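Local structure of periplasmic binding protein (Roseiflexus sp. RS-1, 5GJ3) at residues Glu57-Leu62 with Ala80-Ala85; Thr140-Val145 with Gly173-Ala178; Asp200-Leu205 with Thr227-Gln232. The protein binds heme, two molecules at once in this form, in the bacterial periplasm, and probably passes it on to a membrane importer. All coordinates share one frame; numbering follows the deposited sequence.

In the fold
From the N terminus, the chain first meets itself at contact 1, where helix 56-60 packs against helix 76-84 and closes a short loop that runs through strand 66-70 of the four-stranded parallel sheet. After the long helix 115-136 it enters the second lobe. There contact 2 pairs the start of strand 144-151 with the short strand 175-176, and contact 3 sets helix 228-232 against the opening of strand 201-205. The three loops follow one another in series; none nests or crosses. Contacts 2 and 3 meet where strands 144-151 and 201-205 lie side by side, with centres 12 Å apart, while contact 1 sits across the chain's centre, 45 Å from each by centres.

Contact 1 of 3, residues Glu57-Leu62 with Ala80-Ala85; sequences EGILSL and AQIRAA
Leu60 is the bump on helix 56-60, and the hollow it fills on helix 76-84 is framed by Ile82 and Ala85. Its CD2 methyl does most of the work, sitting 3.8 Å from Ile82 CD1 and equally close to Ala85 CB. The CD1 methyl of Leu60 also touches Ala85 CB, at 4.1 Å, with Gln81 O just beyond. With CG swung anti to the carbonyl carbon (chi1 -61°), the branch reaches out from the helix and straddles the small knob of the alanine methyl. The fit also works in reverse. Ile82 leaves its helix across the interface rather than straight at it, yet its chain bends back (chi2 -37°) and sends CD1 into the notch between Leu60 and Ile59, 3.9 Å from Ile59 CG2. These two helices flank strand 66-70 along the chain in the α/β lobe that carries the parallel sheet, as in other periplasmic binding proteins of this family. Ile59 and Ile82 cross at about a right angle, and each also touches that sheet: Ile59 rests on Val9 of strand 8-10, Ile82 on Leu89 of strand 89-92. Gln81 adds a little cover at the rim; Val87, in the loop leading to strand 89-92, also packs on Leu60.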
loop_
_atom_site.group_PDB
_atom_site.type_symbol
_atom_site.label_atom_id
_atom_site.label_comp_id
_atom_site.label_asym_id
_atom_site.label_seq_id
_atom_site.Cartn_x
_atom_site.Cartn_y
_atom_site.Cartn_z
ATOM N N GLU A 57 4.056 -8.587 -24.217
ATOM C CA GLU A 57 4.353 -9.994 -24.575
ATOM C C GLU A 57 4.294 -10.948 -23.367
ATOM O O GLU A 57 3.776 -12.052 -23.477
ATOM C CB GLU A 57 5.701 -10.126 -25.317
ATOM C CG GLU A 57 6.203 -11.566 -25.544
ATOM C CD GLU A 57 5.321 -12.419 -26.479
ATOM O OE1 GLU A 57 4.374 -11.885 -27.120
ATOM O OE2 GLU A 57 5.566 -13.654 -26.578
ATOM N N GLY A 58 4.799 -10.511 -22.215
ATOM C CA GLY A 58 4.704 -11.296 -21.004
ATOM C C GLY A 58 3.254 -11.569 -20.589
ATOM O O GLY A 58 2.937 -12.647 -20.111
ATOM N N ILE A 59 2.373 -10.586 -20.744
ATOM C CA ILE A 59 0.960 -10.808 -20.450
ATOM C C ILE A 59 0.344 -11.725 -21.558
ATOM O O ILE A 59 -0.354 -12.702 -21.252
ATOM C CB ILE A 59 0.168 -9.451 -20.430
ATOM C CG1 ILE A 59 0.587 -8.571 -19.249
ATOM C CG2 ILE A 59 -1.348 -9.683 -20.369
ATOM C CD1 ILE A 59 0.360 -7.073 -19.510
ATOM N N LEU A 60 0.537 -11.370 -22.830
ATOM C CA LEU A 60 -0.224 -12.082 -23.909
ATOM C C LEU A 60 0.180 -13.537 -24.129
ATOM O O LEU A 60 -0.650 -14.377 -24.503
ATOM C CB LEU A 60 -0.244 -11.288 -25.218
ATOM C CG LEU A 60 -0.910 -9.911 -25.078
ATOM C CD1 LEU A 60 -0.527 -9.076 -26.283
ATOM C CD2 LEU A 60 -2.442 -9.984 -24.922
ATOM N N SER A 61 1.443 -13.843 -23.836
ATOM C CA SER A 61 1.922 -15.190 -23.988
ATOM C C SER A 61 1.350 -16.145 -22.910
ATOM O O SER A 61 1.520 -17.359 -23.016
ATOM C CB SER A 61 3.439 -15.220 -24.038
ATOM O OG SER A 61 3.979 -15.086 -22.752
ATOM N N LEU A 62 0.657 -15.612 -21.899
ATOM C CA LEU A 62 -0.014 -16.474 -20.924
ATOM C C LEU A 62 -1.434 -16.859 -21.365
ATOM O O LEU A 62 -2.141 -17.520 -20.611
ATOM C CB LEU A 62 -0.070 -15.821 -19.536
ATOM C CG LEU A 62 1.290 -15.449 -18.938
ATOM C CD1 LEU A 62 1.094 -14.587 -17.696
ATOM C CD2 LEU A 62 2.116 -16.705 -18.650
ATOM N N ALA A 80 -2.851 -0.702 -24.557
ATOM C CA ALA A 80 -3.302 -0.625 -25.957
ATOM C C ALA A 80 -3.019 -1.912 -26.734
ATOM O O ALA A 80 -3.852 -2.352 -27.516
ATOM C CB ALA A 80 -2.732 0.601 -26.680
ATOM N N GLN A 81 -1.873 -2.553 -26.505
ATOM C CA GLN A 81 -1.625 -3.827 -27.173
ATOM C C GLN A 81 -2.561 -4.918 -26.683
ATOM O O GLN A 81 -2.926 -5.797 -27.460
ATOM C CB GLN A 81 -0.209 -4.306 -26.883
ATOM C CG GLN A 81 0.821 -3.367 -27.453
ATOM C CD GLN A 81 1.905 -4.146 -28.119
ATOM O OE1 GLN A 81 1.744 -4.576 -29.254
ATOM N NE2 GLN A 81 3.008 -4.345 -27.423
ATOM N N ILE A 82 -2.895 -4.892 -25.387
ATOM C CA ILE A 82 -3.887 -5.850 -24.841
ATOM C C ILE A 82 -5.218 -5.693 -25.609
ATOM O O ILE A 82 -5.849 -6.697 -25.970
ATOM C CB ILE A 82 -4.149 -5.695 -23.292
ATOM C CG1 ILE A 82 -2.885 -5.770 -22.431
ATOM C CG2 ILE A 82 -5.175 -6.721 -22.750
ATOM C CD1 ILE A 82 -1.881 -6.762 -22.933
ATOM N N ARG A 83 -5.664 -4.454 -25.812
ATOM C CA ARG A 83 -6.923 -4.218 -26.513
ATOM C C ARG A 83 -6.842 -4.706 -27.955
ATOM O O ARG A 83 -7.746 -5.396 -28.448
ATOM C CB ARG A 83 -7.294 -2.732 -26.478
ATOM C CG ARG A 83 -7.596 -2.248 -25.072
ATOM C CD ARG A 83 -8.168 -0.839 -25.102
ATOM N NE ARG A 83 -7.800 -0.170 -23.861
ATOM C CZ ARG A 83 -6.795 0.696 -23.724
ATOM N NH1 ARG A 83 -6.056 1.104 -24.770
ATOM N NH2 ARG A 83 -6.561 1.169 -22.526
ATOM N N ALA A 84 -5.741 -4.351 -28.628
ATOM C CA ALA A 84 -5.522 -4.720 -30.031
ATOM C C ALA A 84 -5.445 -6.236 -30.227
ATOM O O ALA A 84 -5.817 -6.716 -31.283
ATOM C CB ALA A 84 -4.251 -4.024 -30.580
ATOM N N ALA A 85 -5.007 -6.992 -29.218
ATOM C CA ALA A 85 -5.039 -8.458 -29.262
ATOM C C ALA A 85 -6.433 -9.050 -28.984
ATOM O O ALA A 85 -6.608 -10.273 -29.067
ATOM C CB ALA A 85 -4.047 -9.061 -28.287
#

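Contact 2 of 3, residues Thr140-Val145 with Gly173-Ala178; sequences TNPPHV and GGINAA. With ZN (zinc ion), chain E.
Pro143 and Ile175 begin a ladder of three backbone hydrogen bonds that joins two parallel strands. Ile175 N gives to Pro143 O at 2.8 Å. Val145 N then gives to Ile175 O, and Ala177 N to Val145 O. The first two donors come in nearly head-on to the carbonyl oxygen, whereas Ala177 N is tilted 31° from the carbonyl plane, where the chain is already turning away. That turn is an Asx turn: Asn176 OD1 accepts from Ala178 N, and Asn176 ND2 is held by Asp166 and Ala159.

Apolar packing lines the face that carries His144 and Ile175. Ile175 CG2 stands anti to the backbone N (CG1 chi1 -56°), which carries that methyl over one face of the imidazole in a CH-pi contact, 4.0 Å from the ring centroid and 17° off the normal. Ala177 CB meets the ring at its edge, 3.8 Å from His144 CD2. Further back, Pro142 CB touches Ile175 CG1. On the other face of the sheet, Val145 packs against Phe261 of helix 250-267.

Metal binding uses the outer end of the imidazole: His144 NE2 holds a zinc ion at 2.1 Å, and Asp180 is a second ligand.

Gly173 ends the preceding helix in a Schellman motif with positive phi, delivering the chain to the strand; its O is buried against Pro142 without a polar partner. With the backbone fixed by the ladder, Ile175 over one face of the ring and Ala177 at its edge, His144 presents NE2 to the metal in a well-defined orientation.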
loop_
_atom_site.group_PDB
_atom_site.type_symbol
_atom_site.label_atom_id
_atom_site.label_comp_id
_atom_site.label_asym_id
_atom_site.label_seq_id
_atom_site.Cartn_x
_atom_site.Cartn_y
_atom_site.Cartn_z
ATOM N N THR A 140 -6.060 11.586 22.350
ATOM C CA THR A 140 -6.416 12.991 22.526
ATOM C C THR A 140 -5.173 13.870 22.356
ATOM O O THR A 140 -5.294 15.092 22.185
ATOM C CB THR A 140 -7.049 13.240 23.905
ATOM O OG1 THR A 140 -6.115 12.822 24.883
ATOM C CG2 THR A 140 -8.364 12.466 24.074
ATOM N N ASN A 141 -3.986 13.257 22.402
ATOM C CA ASN A 141 -2.757 13.995 22.162
ATOM C C ASN A 141 -1.980 13.417 20.950
ATOM O O ASN A 141 -1.078 12.605 21.111
ATOM C CB ASN A 141 -1.911 14.060 23.431
ATOM C CG ASN A 141 -0.690 14.928 23.258
ATOM O OD1 ASN A 141 -0.769 16.035 22.713
ATOM N ND2 ASN A 141 0.462 14.423 23.702
ATOM N N PRO A 142 -2.373 13.802 19.729
ATOM C CA PRO A 142 -1.867 12.970 18.635
ATOM C C PRO A 142 -0.370 13.156 18.314
ATOM O O PRO A 142 0.129 14.289 18.237
ATOM C CB PRO A 142 -2.724 13.371 17.452
ATOM C CG PRO A 142 -3.293 14.708 17.778
ATOM C CD PRO A 142 -3.388 14.781 19.285
ATOM N N PRO A 143 0.325 12.054 18.083
ATOM C CA PRO A 143 1.742 12.161 17.772
ATOM C C PRO A 143 2.024 12.679 16.362
ATOM O O PRO A 143 1.249 12.412 15.405
ATOM C CB PRO A 143 2.215 10.721 17.913
ATOM C CG PRO A 143 1.022 9.914 17.405
ATOM C CD PRO A 143 -0.136 10.638 18.062
ATOM N N HIS A 144 3.128 13.424 16.224
ATOM C CA HIS A 144 3.652 13.802 14.896
ATOM C C HIS A 144 4.389 12.620 14.213
ATOM O O HIS A 144 5.312 12.015 14.790
ATOM C CB HIS A 144 4.558 15.046 14.981
ATOM C CG HIS A 144 3.791 16.333 14.882
ATOM N ND1 HIS A 144 2.837 16.692 15.806
ATOM C CD2 HIS A 144 3.775 17.300 13.932
ATOM C CE1 HIS A 144 2.276 17.835 15.453
ATOM N NE2 HIS A 144 2.834 18.229 14.323
ATOM N N VAL A 145 3.954 12.281 12.994
ATOM C CA VAL A 145 4.448 11.040 12.362
ATOM C C VAL A 145 5.144 11.419 11.027
ATOM O O VAL A 145 4.575 12.171 10.241
ATOM C CB VAL A 145 3.282 10.043 12.096
ATOM C CG1 VAL A 145 3.800 8.771 11.456
ATOM C CG2 VAL A 145 2.559 9.676 13.409
ATOM N N GLY A 173 -5.117 8.241 13.722
ATOM C CA GLY A 173 -5.096 9.215 14.834
ATOM C C GLY A 173 -3.746 9.892 15.053
ATOM O O GLY A 173 -3.466 10.363 16.161
ATOM N N GLY A 174 -2.917 9.946 14.003
ATOM C CA GLY A 174 -1.604 10.607 14.036
ATOM C C GLY A 174 -1.621 11.861 13.182
ATOM O O GLY A 174 -2.554 12.097 12.419
ATOM N N ILE A 175 -0.603 12.691 13.329
ATOM C CA ILE A 175 -0.496 13.900 12.508
ATOM C C ILE A 175 0.631 13.628 11.518
ATOM O O ILE A 175 1.735 13.198 11.935
ATOM C CB ILE A 175 -0.122 15.158 13.347
ATOM C CG1 ILE A 175 -1.114 15.390 14.491
ATOM C CG2 ILE A 175 0.071 16.380 12.460
ATOM C CD1 ILE A 175 -2.539 15.628 14.015
ATOM N N ASN A 176 0.375 13.886 10.232
ATOM C CA ASN A 176 1.426 13.753 9.233
ATOM C C ASN A 176 2.304 15.012 9.340
ATOM O O ASN A 176 1.879 16.096 8.921
ATOM C CB ASN A 176 0.882 13.538 7.798
ATOM C CG ASN A 176 2.017 13.314 6.761
ATOM O OD1 ASN A 176 3.218 13.401 7.104
ATOM N ND2 ASN A 176 1.646 12.900 5.516
ATOM N N ALA A 177 3.476 14.851 9.950
ATOM C CA ALA A 177 4.457 15.941 10.156
ATOM C C ALA A 177 5.052 16.522 8.854
ATOM O O ALA A 177 5.660 17.601 8.878
ATOM C CB ALA A 177 5.585 15.490 11.094
ATOM N N ALA A 178 4.873 15.857 7.713
ATOM C CA ALA A 178 5.380 16.412 6.445
ATOM C C ALA A 178 4.664 17.730 6.076
ATOM O O ALA A 178 5.250 18.541 5.382
ATOM C CB ALA A 178 5.221 15.423 5.305
HETATM ZN ZN ZN E . 2.630 19.850 12.973
#

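Contact 3 of 3, residues Asp200-Leu205 with Thr227-Gln232; sequences DVLLVL and TPAGRQ
Ala229, Asp200 and Leu202 carry this contact, in which the first turn of helix 228-232 sits over the start of strand 201-205. The axes are 7.4 Å apart and run at 86°. Ala229 is the hub. Its methyl presses on the strand backbone, 3.3 Å from Asp200 O and 3.7 Å from Leu202 N, and its small size lets the two chains come within 4.4 Å at the CA atoms of Asp200 and Ala229.

Leu202 leans over the same methyl from the strand side: its CG, anti to the carbonyl carbon (chi1 -70°), lies 3.8 Å from Ala229 CB. Its CD1 extends on toward the helix N terminus, where Thr227 OG1 caps by accepting from Gly230 N at 2.8 Å. Within the sheet, Leu202 also packs on Ile235 and Leu148. The strand runs on from here to Leu205, which lines the heme pocket.

Asp200 OD1 merely touches the proline, 3.7 Å from Pro228 CB; its polar partners are Ser268 and, in a salt bridge, Arg269. A water lies between Asp200 O (3.0 Å) and Gln232 OE1; with more acceptors in reach than protons, it may not donate to both at once.

No direct hydrogen bond joins strand and helix. Packing of Ala229, Leu202 and Pro228 does most of the joining. The carboxylate's charge is probably balanced by Arg269, while OD2 takes the N-H of His144 and so ties the start of strand 201-205 to strand 144-151.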
loop_
_atom_site.group_PDB
_atom_site.type_symbol
_atom_site.label_atom_id
_atom_site.label_comp_id
_atom_site.label_asym_id
_atom_site.label_seq_id
_atom_site.Cartn_x
_atom_site.Cartn_y
_atom_site.Cartn_z
ATOM N N ASP A 200 7.647 12.356 16.429
ATOM C CA ASP A 200 7.504 11.448 17.555
ATOM C C ASP A 200 7.624 9.996 17.098
ATOM O O ASP A 200 8.052 9.118 17.873
ATOM C CB ASP A 200 6.087 11.630 18.173
ATOM C CG ASP A 200 5.910 13.000 18.823
ATOM O OD1 ASP A 200 6.743 13.296 19.730
ATOM O OD2 ASP A 200 4.971 13.761 18.447
ATOM N N VAL A 201 7.197 9.748 15.861
ATOM C CA VAL A 201 7.239 8.407 15.223
ATOM C C VAL A 201 7.878 8.513 13.843
ATOM O O VAL A 201 7.523 9.371 13.070
ATOM C CB VAL A 201 5.796 7.800 15.101
ATOM C CG1 VAL A 201 5.825 6.374 14.464
ATOM C CG2 VAL A 201 5.126 7.789 16.488
ATOM N N LEU A 202 8.825 7.630 13.545
ATOM C CA LEU A 202 9.293 7.440 12.180
ATOM C C LEU A 202 8.616 6.204 11.550
ATOM O O LEU A 202 8.738 5.073 12.050
ATOM C CB LEU A 202 10.823 7.286 12.157
ATOM C CG LEU A 202 11.531 8.612 12.495
ATOM C CD1 LEU A 202 12.953 8.353 12.933
ATOM C CD2 LEU A 202 11.514 9.563 11.301
ATOM N N LEU A 203 7.888 6.437 10.474
ATOM C CA LEU A 203 7.209 5.346 9.771
ATOM C C LEU A 203 7.969 5.037 8.470
ATOM O O LEU A 203 8.183 5.912 7.649
ATOM C CB LEU A 203 5.740 5.725 9.503
ATOM C CG LEU A 203 4.807 4.729 8.797
ATOM C CD1 LEU A 203 4.654 3.451 9.584
ATOM C CD2 LEU A 203 3.431 5.335 8.535
ATOM N N VAL A 204 8.415 3.792 8.320
ATOM C CA VAL A 204 9.203 3.383 7.151
ATOM C C VAL A 204 8.714 2.039 6.554
ATOM O O VAL A 204 7.921 1.322 7.163
ATOM C CB VAL A 204 10.683 3.183 7.536
ATOM C CG1 VAL A 204 11.268 4.520 8.028
ATOM C CG2 VAL A 204 10.829 2.061 8.579
ATOM N N LEU A 205 9.220 1.696 5.389
ATOM C CA LEU A 205 8.947 0.340 4.845
ATOM C C LEU A 205 10.008 -0.673 5.317
ATOM O O LEU A 205 11.192 -0.293 5.541
ATOM C CB LEU A 205 8.868 0.399 3.346
ATOM C CG LEU A 205 7.834 1.413 2.865
ATOM C CD1 LEU A 205 7.865 1.525 1.352
ATOM C CD2 LEU A 205 6.410 1.121 3.348
ATOM N N THR A 227 15.687 13.530 16.794
ATOM C CA THR A 227 14.217 13.711 16.871
ATOM C C THR A 227 13.643 13.026 18.108
ATOM O O THR A 227 14.301 12.129 18.682
ATOM C CB THR A 227 13.511 13.162 15.621
ATOM O OG1 THR A 227 13.798 11.754 15.492
ATOM C CG2 THR A 227 14.000 13.924 14.376
ATOM N N PRO A 228 12.418 13.429 18.547
ATOM C CA PRO A 228 11.847 12.675 19.630
ATOM C C PRO A 228 11.722 11.184 19.273
ATOM O O PRO A 228 11.923 10.331 20.146
ATOM C CB PRO A 228 10.462 13.296 19.821
ATOM C CG PRO A 228 10.612 14.742 19.334
ATOM C CD PRO A 228 11.662 14.670 18.249
ATOM N N ALA A 229 11.424 10.860 18.012
ATOM C CA ALA A 229 11.392 9.435 17.602
ATOM C C ALA A 229 12.752 8.782 17.718
ATOM O O ALA A 229 12.874 7.661 18.271
ATOM C CB ALA A 229 10.900 9.310 16.157
ATOM N N GLY A 230 13.763 9.424 17.114
ATOM C CA GLY A 230 15.126 8.915 17.158
ATOM C C GLY A 230 15.592 8.615 18.580
ATOM O O GLY A 230 16.179 7.560 18.814
ATOM N N ARG A 231 15.299 9.518 19.525
ATOM C CA ARG A 231 15.709 9.348 20.922
ATOM C C ARG A 231 15.118 8.133 21.631
ATOM O O ARG A 231 15.767 7.569 22.515
ATOM C CB ARG A 231 15.354 10.595 21.749
ATOM C CG ARG A 231 16.126 11.851 21.379
ATOM C CD ARG A 231 15.435 13.057 22.036
ATOM N NE ARG A 231 16.162 14.308 21.787
ATOM C CZ ARG A 231 15.584 15.500 21.564
ATOM N NH1 ARG A 231 14.233 15.624 21.536
ATOM N NH2 ARG A 231 16.364 16.562 21.336
ATOM N N GLN A 232 13.862 7.802 21.338
ATOM C CA GLN A 232 13.215 6.633 21.931
ATOM C C GLN A 232 13.226 5.410 20.991
ATOM O O GLN A 232 12.604 4.390 21.290
ATOM C CB GLN A 232 11.769 6.988 22.352
ATOM C CG GLN A 232 11.683 8.124 23.364
ATOM C CD GLN A 232 10.290 8.262 23.983
ATOM O OE1 GLN A 232 9.305 7.757 23.436
ATOM N NE2 GLN A 232 10.201 8.955 25.137
HETATM O O HOH W 1 9.129 9.070 20.635
#